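Local structure of SA0254 protein (2OOI) at residues 134-137 with 138-142. The protein is of unknown function, but its UTRA domain suggests a part in sensing small-molecule effectors, as in GntR-type transcription regulators. Residues are numbered along the deposited sequence; the frame is centred on the assembly and turned at random.
Sequences FYTM and TGKPF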
loop_
_atom_site.group_PDB
_atom_site.type_symbol
_atom_site.label_atom_id
_atom_site.label_comp_id
_atom_site.label_asym_id
_atom_site.label_seq_id
_atom_site.Cartn_x
_atom_site.Cartn_y
_atom_site.Cartn_z
ATOM N N PHE B 134 3.361 -15.881 2.329
ATOM C CA PHE B 134 3.410 -16.532 1.030
ATOM C C PHE B 134 2.946 -17.987 1.137
ATOM O O PHE B 134 3.302 -18.704 2.082
ATOM C CB PHE B 134 4.840 -16.529 0.479
ATOM C CG PHE B 134 5.388 -15.158 0.149
ATOM C CD1 PHE B 134 5.376 -14.686 -1.164
ATOM C CD2 PHE B 134 5.969 -14.355 1.150
ATOM C CE1 PHE B 134 5.915 -13.411 -1.483
ATOM C CE2 PHE B 134 6.510 -13.088 0.848
ATOM C CZ PHE B 134 6.483 -12.615 -0.471
ATOM N N TYR B 135 2.184 -18.433 0.152
ATOM C CA TYR B 135 1.732 -19.801 0.115
ATOM C C TYR B 135 2.215 -20.451 -1.152
ATOM O O TYR B 135 2.328 -19.807 -2.193
ATOM C CB TYR B 135 0.213 -19.885 0.147
ATOM C CG TYR B 135 -0.432 -19.208 1.326
ATOM C CD1 TYR B 135 -1.059 -19.946 2.331
ATOM C CD2 TYR B 135 -0.433 -17.831 1.432
ATOM C CE1 TYR B 135 -1.657 -19.316 3.404
ATOM C CE2 TYR B 135 -1.024 -17.203 2.494
ATOM C CZ TYR B 135 -1.633 -17.949 3.471
ATOM O OH TYR B 135 -2.209 -17.284 4.514
ATOM N N THR B 136 2.467 -21.746 -1.060
ATOM C CA THR B 136 2.754 -22.537 -2.233
ATOM C C THR B 136 1.490 -22.660 -3.061
ATOM O O THR B 136 0.393 -22.315 -2.610
ATOM C CB THR B 136 3.162 -23.950 -1.868
ATOM O OG1 THR B 136 2.023 -24.628 -1.328
ATOM C CG2 THR B 136 4.312 -23.936 -0.878
ATOM N N MET B 137 1.643 -23.198 -4.263
ATOM C CA MET B 137 0.519 -23.348 -5.181
ATOM C C MET B 137 -0.499 -24.381 -4.685
ATOM O O MET B 137 -1.572 -24.483 -5.249
ATOM C CB MET B 137 1.012 -23.723 -6.578
ATOM C CG MET B 137 0.268 -23.006 -7.717
ATOM S SD MET B 137 1.226 -23.104 -9.255
ATOM C CE MET B 137 2.608 -21.994 -8.856
ATOM N N THR B 138 -0.170 -25.143 -3.641
ATOM C CA THR B 138 -1.158 -26.024 -3.013
ATOM C C THR B 138 -1.733 -25.424 -1.718
ATOM O O THR B 138 -2.312 -26.138 -0.902
ATOM C CB THR B 138 -0.563 -27.441 -2.742
ATOM O OG1 THR B 138 0.751 -27.316 -2.190
ATOM C CG2 THR B 138 -0.484 -28.244 -4.030
ATOM N N GLY B 139 -1.574 -24.118 -1.525
ATOM C CA GLY B 139 -2.077 -23.452 -0.320
ATOM C C GLY B 139 -1.279 -23.639 0.969
ATOM O O GLY B 139 -1.791 -23.375 2.057
ATOM N N LYS B 140 -0.025 -24.076 0.864
ATOM C CA LYS B 140 0.814 -24.278 2.048
ATOM C C LYS B 140 1.541 -22.965 2.330
ATOM O O LYS B 140 2.235 -22.440 1.470
ATOM C CB LYS B 140 1.787 -25.463 1.853
ATOM C CG LYS B 140 1.063 -26.827 1.652
ATOM C CD LYS B 140 2.012 -28.019 1.258
ATOM C CE LYS B 140 1.224 -29.281 0.763
ATOM N NZ LYS B 140 2.017 -30.277 -0.088
ATOM N N PRO B 141 1.353 -22.403 3.520
ATOM C CA PRO B 141 2.024 -21.143 3.831
ATOM C C PRO B 141 3.454 -21.419 4.200
ATOM O O PRO B 141 3.668 -22.251 5.043
ATOM C CB PRO B 141 1.263 -20.634 5.053
ATOM C CG PRO B 141 0.723 -21.859 5.725
ATOM C CD PRO B 141 0.535 -22.899 4.638
ATOM N N PHE B 142 4.437 -20.762 3.591
ATOM C CA PHE B 142 5.824 -21.133 3.880
ATOM C C PHE B 142 6.739 -20.004 4.361
ATOM O O PHE B 142 7.840 -20.282 4.843
ATOM C CB PHE B 142 6.437 -21.813 2.662
ATOM C CG PHE B 142 6.606 -20.909 1.496
ATOM C CD1 PHE B 142 7.716 -20.114 1.386
ATOM C CD2 PHE B 142 5.636 -20.833 0.517
ATOM C CE1 PHE B 142 7.871 -19.257 0.317
ATOM C CE2 PHE B 142 5.780 -19.956 -0.571
ATOM C CZ PHE B 142 6.900 -19.174 -0.661
#
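Thr136 OG1 accepts the backbone N-H of Lys140 at 3.1 Å and shares a second hydrogen bond with Thr138 OG1, also 3.1 Å away. With chi1 at 69°, this hydroxyl sits between the residue's own N and carbonyl carbon, which points it into the turn and leaves CG2 anti to the carbonyl carbon, 3.7 Å from CD2 of Phe142. That ring reaches back alongside the preceding strand: its CZ packs on CB of Phe134 at 3.5 Å, while its edge faces the backbone of Tyr135. All this is the tip of the antiparallel beta hairpin 126-136/141-150 in the six-stranded sheet of the UTRA domain, a 3:5 hairpin with a type I turn from Thr136 to Gly139 plus G1 bulge; Gly139 takes the bulge position, where phi is positive (77°). Gly139 N donates a hydrogen bond to Thr136 O from well above the carbonyl plane. Farther down, Thr136 N to Lys140 O (2.6 Å) and Phe142 N to Phe134 O (2.8 Å) bracket the non-hydrogen-bonded pair Tyr135-Pro141. There Tyr135 CE1 rests against Pro141 CB at 3.6 Å, and Gly139 O lies at the tyrosine's ring edge. Phe101 stacks with the same ring, and Ile74 of helix 72-75 touches the side chains of both Phe142 and Thr136.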